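Local structure of regulatory protein of LacI family (Chloroflexus aggregans, 3BBL) at residues A[25-28]-A[29-32]; A[45-49]-A[50-54]; A[240-243]-A[244-247]; A[254-258]-A[259-263]. The protein probably acts as a dimeric LacI-family transcriptional regulator, its periplasmic-binding-protein-like core sensing a small effector that tunes DNA binding. One frame throughout, in Å; residues are numbered along the deposited sequence.

Contact 1. Residues A[25-28]-A[29-32]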
# COMPACT_ATOMS: atom_id res chain seq x y z
N GLN A 25 1.48 -5.01 -5.70
CA GLN A 25 2.55 -5.59 -6.52
C GLN A 25 2.20 -7.01 -6.97
O GLN A 25 2.32 -7.35 -8.15
CB GLN A 25 3.86 -5.66 -5.74
CG GLN A 25 4.51 -4.33 -5.42
CD GLN A 25 5.80 -4.49 -4.63
OE1 GLN A 25 5.80 -5.06 -3.53
NE2 GLN A 25 6.90 -3.99 -5.17
N PHE A 26 1.75 -7.82 -6.02
CA PHE A 26 1.40 -9.21 -6.27
C PHE A 26 0.19 -9.41 -7.19
O PHE A 26 0.28 -10.10 -8.21
CB PHE A 26 1.15 -9.91 -4.94
CG PHE A 26 1.18 -11.39 -5.02
CD1 PHE A 26 2.36 -12.06 -5.36
CD2 PHE A 26 0.04 -12.14 -4.74
CE1 PHE A 26 2.40 -13.45 -5.44
CE2 PHE A 26 0.07 -13.54 -4.81
CZ PHE A 26 1.26 -14.19 -5.16
N LEU A 27 -0.94 -8.81 -6.83
CA LEU A 27 -2.15 -8.95 -7.62
C LEU A 27 -2.05 -8.29 -8.99
O LEU A 27 -2.47 -8.88 -10.00
CB LEU A 27 -3.36 -8.40 -6.85
CG LEU A 27 -4.73 -8.57 -7.53
CD1 LEU A 27 -5.00 -10.04 -7.85
CD2 LEU A 27 -5.80 -8.02 -6.62
N SER A 28 -1.50 -7.08 -9.05
CA SER A 28 -1.36 -6.40 -10.34
C SER A 28 -0.56 -7.29 -11.27
O SER A 28 -0.93 -7.51 -12.42
CB SER A 28 -0.64 -5.06 -10.17
OG SER A 28 -1.45 -4.14 -9.46
N SER A 29 0.55 -7.81 -10.76
CA SER A 29 1.41 -8.68 -11.53
C SER A 29 0.68 -9.94 -12.00
O SER A 29 0.83 -10.34 -13.15
CB SER A 29 2.63 -9.07 -10.69
OG SER A 29 3.45 -9.98 -11.39
N MSE A 30 -0.10 -10.56 -11.12
CA MSE A 30 -0.83 -11.76 -11.51
C MSE A 30 -1.88 -11.44 -12.58
O MSE A 30 -2.00 -12.14 -13.58
CB MSE A 30 -1.50 -12.43 -10.30
CG MSE A 30 -0.49 -13.07 -9.39
SE MSE A 30 -1.22 -14.49 -8.21
CE MSE A 30 -2.47 -13.36 -7.25
N VAL A 31 -2.62 -10.35 -12.37
CA VAL A 31 -3.65 -9.96 -13.32
C VAL A 31 -3.10 -9.74 -14.72
O VAL A 31 -3.70 -10.16 -15.69
CB VAL A 31 -4.37 -8.68 -12.85
CG1 VAL A 31 -5.26 -8.14 -13.97
CG2 VAL A 31 -5.20 -8.98 -11.62
N ARG A 32 -1.95 -9.08 -14.81
CA ARG A 32 -1.34 -8.82 -16.11
C ARG A 32 -0.76 -10.06 -16.76
O ARG A 32 -0.80 -10.22 -17.97
CB ARG A 32 -0.26 -7.75 -15.99
CG ARG A 32 -0.81 -6.40 -15.60
CD ARG A 32 0.21 -5.31 -15.80
NE ARG A 32 -0.47 -4.10 -16.25
CZ ARG A 32 -0.95 -3.93 -17.48
NH1 ARG A 32 -0.82 -4.88 -18.40
NH2 ARG A 32 -1.61 -2.82 -17.78

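Contact 2. Residues A[45-49]-A[50-54]. With EDO (1,2-ethanediol), chain B.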
# COMPACT_ATOMS: atom_id res chain seq x y z
N PRO A 45 -13.74 -13.48 -1.02
CA PRO A 45 -13.53 -13.11 0.38
C PRO A 45 -12.63 -14.08 1.13
O PRO A 45 -12.78 -15.29 1.03
CB PRO A 45 -14.95 -13.07 0.94
CG PRO A 45 -15.74 -12.61 -0.25
CD PRO A 45 -15.17 -13.48 -1.35
N PHE A 46 -11.68 -13.52 1.87
CA PHE A 46 -10.74 -14.32 2.64
C PHE A 46 -11.40 -14.70 3.96
O PHE A 46 -12.16 -13.92 4.53
CB PHE A 46 -9.48 -13.49 2.93
CG PHE A 46 -8.35 -14.29 3.52
CD1 PHE A 46 -7.49 -15.00 2.70
CD2 PHE A 46 -8.14 -14.29 4.90
CE1 PHE A 46 -6.43 -15.72 3.24
CE2 PHE A 46 -7.07 -15.01 5.45
CZ PHE A 46 -6.22 -15.73 4.62
N SER A 47 -11.12 -15.90 4.45
CA SER A 47 -11.69 -16.33 5.72
C SER A 47 -10.54 -16.25 6.72
O SER A 47 -9.62 -17.06 6.68
CB SER A 47 -12.20 -17.77 5.61
OG SER A 47 -12.86 -18.18 6.80
N GLU A 48 -10.60 -15.26 7.62
CA GLU A 48 -9.53 -15.10 8.60
C GLU A 48 -9.29 -16.39 9.36
O GLU A 48 -8.17 -16.65 9.81
CB GLU A 48 -9.85 -13.94 9.56
CG GLU A 48 -9.81 -12.56 8.89
CD GLU A 48 -8.60 -12.36 7.96
OE1 GLU A 48 -7.49 -12.83 8.31
OE2 GLU A 48 -8.76 -11.74 6.89
N ASP A 49 -10.33 -17.20 9.51
CA ASP A 49 -10.19 -18.49 10.16
C ASP A 49 -9.88 -19.43 8.99
O ASP A 49 -10.78 -19.94 8.35
CB ASP A 49 -11.49 -18.91 10.84
CG ASP A 49 -11.46 -20.37 11.29
OD1 ASP A 49 -10.38 -20.85 11.70
OD2 ASP A 49 -12.52 -21.03 11.24
N ARG A 50 -8.59 -19.62 8.72
CA ARG A 50 -8.16 -20.46 7.61
C ARG A 50 -8.75 -21.86 7.58
O ARG A 50 -8.77 -22.51 6.54
CB ARG A 50 -6.63 -20.55 7.57
CG ARG A 50 -5.94 -19.24 7.21
CD ARG A 50 -4.43 -19.38 7.26
NE ARG A 50 -3.75 -18.14 6.90
CZ ARG A 50 -3.90 -16.99 7.55
NH1 ARG A 50 -4.72 -16.90 8.59
NH2 ARG A 50 -3.24 -15.91 7.15
N SER A 51 -9.25 -22.33 8.73
CA SER A 51 -9.84 -23.66 8.80
C SER A 51 -11.13 -23.72 7.99
O SER A 51 -11.46 -24.75 7.41
CB SER A 51 -10.10 -24.05 10.26
OG SER A 51 -11.10 -23.24 10.83
N GLN A 52 -11.87 -22.61 7.96
CA GLN A 52 -13.11 -22.55 7.21
C GLN A 52 -12.82 -22.50 5.71
O GLN A 52 -12.56 -21.45 5.14
CB GLN A 52 -13.93 -21.33 7.64
CG GLN A 52 -14.51 -21.47 9.04
CD GLN A 52 -15.21 -20.21 9.51
OE1 GLN A 52 -14.57 -19.19 9.76
NE2 GLN A 52 -16.53 -20.28 9.62
N ILE A 53 -12.88 -23.67 5.08
CA ILE A 53 -12.61 -23.83 3.66
C ILE A 53 -13.86 -23.93 2.79
O ILE A 53 -13.78 -24.32 1.62
CB ILE A 53 -11.76 -25.09 3.42
CG1 ILE A 53 -12.46 -26.29 4.08
CG2 ILE A 53 -10.35 -24.89 3.96
CD1 ILE A 53 -11.65 -27.56 4.06
N ASP A 54 -15.01 -23.59 3.35
CA ASP A 54 -16.26 -23.65 2.62
C ASP A 54 -16.20 -22.97 1.26
O ASP A 54 -16.57 -23.56 0.25
CB ASP A 54 -17.38 -23.03 3.45
CG ASP A 54 -18.09 -24.04 4.32
OD1 ASP A 54 -17.47 -25.08 4.64
OD2 ASP A 54 -19.26 -23.79 4.68
C1 EDO B . -11.23 -9.92 0.67
O1 EDO B . -11.24 -10.71 1.85
C2 EDO B . -10.07 -10.35 -0.24
O2 EDO B . -9.62 -11.68 0.07

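Contact 3. Residues A[240-243]-A[244-247]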
# COMPACT_ATOMS: atom_id res chain seq x y z
N ARG A 240 14.48 -6.10 0.14
CA ARG A 240 13.41 -6.07 -0.85
C ARG A 240 13.15 -7.47 -1.40
O ARG A 240 14.08 -8.22 -1.70
CB ARG A 240 13.77 -5.14 -2.00
CG ARG A 240 12.71 -5.05 -3.08
CD ARG A 240 13.20 -4.20 -4.22
NE ARG A 240 13.46 -2.84 -3.79
CZ ARG A 240 14.21 -1.97 -4.46
NH1 ARG A 240 14.78 -2.32 -5.60
NH2 ARG A 240 14.38 -0.75 -3.99
N GLN A 241 11.87 -7.80 -1.52
CA GLN A 241 11.46 -9.10 -2.06
C GLN A 241 10.87 -8.86 -3.44
O GLN A 241 10.20 -7.86 -3.67
CB GLN A 241 10.41 -9.75 -1.15
CG GLN A 241 10.89 -10.05 0.26
CD GLN A 241 9.92 -10.94 1.02
OE1 GLN A 241 8.74 -10.63 1.14
NE2 GLN A 241 10.43 -12.05 1.54
N PRO A 242 11.13 -9.78 -4.39
CA PRO A 242 10.60 -9.63 -5.75
C PRO A 242 9.15 -10.12 -5.83
O PRO A 242 8.86 -11.19 -6.37
CB PRO A 242 11.57 -10.48 -6.56
CG PRO A 242 11.83 -11.63 -5.63
CD PRO A 242 12.01 -10.95 -4.28
N ILE A 243 8.25 -9.33 -5.28
CA ILE A 243 6.83 -9.66 -5.23
C ILE A 243 6.18 -9.75 -6.61
O ILE A 243 5.36 -10.64 -6.84
CB ILE A 243 6.06 -8.63 -4.36
CG1 ILE A 243 6.70 -8.58 -2.96
CG2 ILE A 243 4.58 -9.02 -4.25
CD1 ILE A 243 6.86 -9.94 -2.30
N ALA A 244 6.54 -8.85 -7.51
CA ALA A 244 5.96 -8.89 -8.85
C ALA A 244 6.37 -10.19 -9.55
O ALA A 244 5.53 -10.89 -10.11
CB ALA A 244 6.42 -7.68 -9.67
N GLU A 245 7.66 -10.51 -9.49
CA GLU A 245 8.15 -11.73 -10.12
C GLU A 245 7.48 -12.96 -9.51
O GLU A 245 7.13 -13.91 -10.21
CB GLU A 245 9.67 -11.83 -9.99
CG GLU A 245 10.25 -13.14 -10.51
CD GLU A 245 11.78 -13.18 -10.48
OE1 GLU A 245 12.39 -12.63 -9.53
OE2 GLU A 245 12.38 -13.79 -11.40
N ALA A 246 7.30 -12.95 -8.19
CA ALA A 246 6.67 -14.06 -7.52
C ALA A 246 5.23 -14.21 -8.03
O ALA A 246 4.73 -15.33 -8.18
CB ALA A 246 6.67 -13.83 -6.01
N GLY A 247 4.58 -13.09 -8.29
CA GLY A 247 3.22 -13.12 -8.78
C GLY A 247 3.19 -13.77 -10.15
O GLY A 247 2.39 -14.66 -10.41

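Contact 4. Residues A[254-258]-A[259-263]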
# COMPACT_ATOMS: atom_id res chain seq x y z
N LEU A 254 0.86 -22.27 -12.10
CA LEU A 254 -0.48 -22.81 -11.95
C LEU A 254 -1.13 -23.05 -13.31
O LEU A 254 -1.84 -24.04 -13.50
CB LEU A 254 -1.34 -21.85 -11.13
CG LEU A 254 -2.77 -22.33 -10.87
CD1 LEU A 254 -2.74 -23.68 -10.16
CD2 LEU A 254 -3.52 -21.31 -10.03
N VAL A 255 -0.90 -22.15 -14.25
CA VAL A 255 -1.48 -22.30 -15.59
C VAL A 255 -0.94 -23.58 -16.23
O VAL A 255 -1.66 -24.28 -16.93
CB VAL A 255 -1.15 -21.08 -16.49
CG1 VAL A 255 -1.56 -21.37 -17.93
CG2 VAL A 255 -1.89 -19.85 -15.99
N ALA A 256 0.34 -23.87 -16.00
CA ALA A 256 0.95 -25.07 -16.55
C ALA A 256 0.33 -26.31 -15.92
O ALA A 256 0.06 -27.30 -16.60
CB ALA A 256 2.45 -25.05 -16.31
N ILE A 257 0.09 -26.26 -14.61
CA ILE A 257 -0.50 -27.39 -13.90
C ILE A 257 -1.94 -27.60 -14.35
O ILE A 257 -2.38 -28.73 -14.58
CB ILE A 257 -0.49 -27.16 -12.38
CG1 ILE A 257 0.96 -27.05 -11.89
CG2 ILE A 257 -1.20 -28.31 -11.67
CD1 ILE A 257 1.08 -26.73 -10.41
N VAL A 258 -2.68 -26.50 -14.46
CA VAL A 258 -4.07 -26.56 -14.88
C VAL A 258 -4.21 -27.14 -16.29
O VAL A 258 -5.17 -27.85 -16.57
CB VAL A 258 -4.72 -25.15 -14.83
CG1 VAL A 258 -6.05 -25.15 -15.58
CG2 VAL A 258 -4.94 -24.74 -13.39
N GLU A 259 -3.25 -26.83 -17.15
CA GLU A 259 -3.31 -27.31 -18.53
C GLU A 259 -2.62 -28.65 -18.78
O GLU A 259 -2.27 -28.97 -19.92
CB GLU A 259 -2.75 -26.23 -19.46
CG GLU A 259 -3.48 -24.90 -19.31
CD GLU A 259 -3.04 -23.85 -20.31
OE1 GLU A 259 -1.92 -23.97 -20.85
OE2 GLU A 259 -3.80 -22.88 -20.53
N GLY A 260 -2.45 -29.43 -17.72
CA GLY A 260 -1.85 -30.75 -17.84
C GLY A 260 -0.37 -30.92 -18.15
O GLY A 260 0.10 -32.04 -18.27
N ARG A 261 0.37 -29.82 -18.28
CA ARG A 261 1.80 -29.91 -18.60
C ARG A 261 2.70 -29.46 -17.44
O ARG A 261 3.64 -28.69 -17.63
CB ARG A 261 2.10 -29.07 -19.84
CG ARG A 261 1.52 -27.68 -19.79
CD ARG A 261 1.72 -26.91 -21.09
NE ARG A 261 1.08 -25.60 -21.03
CZ ARG A 261 1.45 -24.62 -20.22
NH1 ARG A 261 2.47 -24.78 -19.40
NH2 ARG A 261 0.79 -23.47 -20.23
N GLU A 262 2.41 -29.97 -16.24
CA GLU A 262 3.19 -29.63 -15.05
C GLU A 262 4.69 -29.87 -15.21
O GLU A 262 5.11 -30.97 -15.56
CB GLU A 262 2.69 -30.42 -13.84
CG GLU A 262 3.48 -30.13 -12.57
CD GLU A 262 3.18 -31.10 -11.45
OE1 GLU A 262 1.99 -31.25 -11.09
OE2 GLU A 262 4.13 -31.71 -10.92
N PRO A 263 5.51 -28.84 -14.94
CA PRO A 263 6.97 -28.97 -15.06
C PRO A 263 7.50 -29.83 -13.91
O PRO A 263 6.78 -30.11 -12.95
CB PRO A 263 7.46 -27.53 -14.97
CG PRO A 263 6.28 -26.73 -15.46
CD PRO A 263 5.14 -27.43 -14.78

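Contact 1. Residues A[25-28]-A[29-32]
The bent tail of Met30 (selenomethionine) curls back one helical turn and lays its terminal methyl against the CD2-CE2 side of the Phe26 ring, CE standing 3.5 Å from Phe26 CE2 and 3.8 Å from Phe26 CD2. Its SE lies 4.3 Å from the centre of that ring and 34° off the ring normal, an oblique Met-aromatic contact. The hook follows from the last torsion: chi3 of -62° turns CE back toward the earlier turn. On the neighbouring flank the bump is Val31 CG2, which fills the notch between Leu27 O, 3.2 Å away, and Leu27 CD1, 3.9 Å away. These i to i+4 pairs ride on regular backbone bonds; Val31 N to Leu27 O is the shortest at 2.8 Å, with an N-H...O angle of 170°. Helix 23-36 connects strands 6-9 and 40-43 in a beta-alpha-beta unit, and Leu27 and Met30 both press on Val41 of the latter strand. Phe26 also stacks on Phe93 and touches Ile243 and Cys250 of helix 243-258. With an alanine in place of Phe26, the selenium and methyl of Met30 would probably lose the ring they lie against, leaving the tail freer to turn. Leu27 reaches Leu27 of the second subunit, while Ser28 OG bonds to Asp24 O and to Trp11 NE1 of that subunit.

Contact 2. Residues A[45-49]-A[50-54]
Ser51 OG donates to Asp49 OD1 over 2.6 Å, meeting the oxygen on its syn side but 30° out of the carboxylate plane. The hydroxyl is placed by a chi1 of 66°, which sets OG between the backbone N and carbonyl carbon of Ser51. Asp49 also opens a type I beta turn ending at Gln52, closed by Gln52 N to Asp49 O at 2.9 Å. That carbonyl oxygen takes a second donor, Ser47 OG at 3.1 Å, and the two approach from opposite faces of the carbonyl plane. The Gln52 side chain crosses Asp49 at about a right angle, its CG 3.0 Å from Asp49 OD2. Farther along, the extended Arg50 chain brings its guanidinium to the edge of the Phe46 ring: Phe46 CZ sits over the centre of the guanidinium, 3.8 Å above its plane, and the two flat groups are 79° apart. Outward from this shell, Arg50 NE bonds to Ser72 O and the Arg50 side chain packs on Pro78 and Arg79, while Glu48 reaches Thr12 OG1 and Gln13 N. Phe46 N donates to O1 of a 1,2-ethanediol, probably from the crystallisation liquor, at 2.8 Å. In this surface loop between strand 40-43 and helix 54-61, two donors on one carbonyl and a hydroxyl on the carboxylate give the turn polar bonds of its own, whereas the ring's edge meets the guanidinium by packing alone.

Contact 3. Residues A[240-243]-A[244-247]
Pro242 meets Ala246 and Glu245 at the start of helix 243-258, and its carbonyl oxygen is the close-packed point. Ala246 N donates to Pro242 O at 3.0 Å, with an N-H...O angle of 154°, and the methyl of Ala246 leans on the same oxygen, CB 3.4 Å away. The next bond follows the same i to i+4 pattern: Gly247 N reaches Ile243 O at 3.0 Å. Around this tight end the neighbouring elements close in. Ile243 packs on Gln25 and Phe26 of helix 23-36, and beside it the carbonyl oxygen of Ala244 accepts from Ser29 OG of that helix. Ile243 and Ala246 also press on Phe93 of strand 90-93; Pro242, Glu245 and Ala246 all touch Leu270 of strand 267-275.

The looser part is the carboxylate end of the partly exposed Glu245, together with the exposed methyl of Ala244. With CG anti to the backbone N (chi1 175°) and the chain extended beyond it, Glu245 brings OE1 to the Pro242 ring, 3.8 Å from Pro242 CB, the two side chains crossing at a slant. This is van der Waals contact between a carboxylate oxygen and ring carbons. The other oxygen, OE2, has weak, long ion pairs with Arg248 and Lys249.

Before the helix, Pro242 is the centre of an inverse gamma turn, spanned by a weak bond of 2.9 Å from Ile243 N to Gln241 O, and it occupies the N-cap position. The chain thus leaves strand 237-240, paired with strand 219-223, and enters a helix that packs on helix 23-36 and strand 90-93, consistent with one of the crossovers between the two lobes of this fold.

Contact 4. Residues A[254-258]-A[259-263]
Glu259 lies side by side with Val255, both side chains pointing the same way at the C-terminal end of helix 243-258. From the start of its side chain outward, Glu259 CB rests on Val255 O, and CG comes closer still to that oxygen, at 3.1 Å. With CG anti to the carbonyl carbon (chi1 -56°) and the chain extended after it, CD then runs on to Val255 CG1, 3.7 Å away. At the tip the two oxygens have different partners. OE1 accepts from Arg261 NH2 at 2.8 Å in a salt bridge, the donor lying 41° out of the carboxylate plane, while OE2 touches Val255 CG1 and is hydrogen-bonded to Tyr39 OH. The backbone of the same residue closes the last turn, Glu259 N donating to Val255 O.

Beyond it the helix ends in a Schellman motif. Gly260, at a phi of 71°, is the C-prime residue; its N reaches Ile257 O at 3.2 Å from well above the carbonyl plane, and Arg261 N makes a weak bond to Ala256 O. The reversal brings Arg261 back across the helix end, where one face of its guanidinium covers Ala256 CA and Val255 O. Replacing Glu259 by an alanine would probably leave the guanidinium of Arg261 without its carboxylate mate and Tyr39 OH without this acceptor.

Two carbon contacts continue along the exit. Pro263 CD lies 3.9 Å from Ala256 CB, and Glu262 CG runs alongside Ile257 CG1. On the inner side of the helix, Leu254 and Val255 both pack on Ile7 of strand 6-9.

Overall arrangement
Along the chain the order is contact 1, contact 2, contact 3, contact 4. Contact 1 lies in helix 23-36, the helix that connects strands 6-9 and 40-43; contact 2 follows in the loop after strand 40-43. Contacts 3 and 4 mark the beginning and the end of helix 243-258, their centres about 21 Å apart. Contacts 1 and 3 touch, with centres about 10 Å apart, so helices 23-36 and 243-258, distant in sequence, pack against each other. Contact 2 stands about 22 Å from contact 1, centre to centre, yet both reach the second subunit, consistent with a role of this region in dimer assembly.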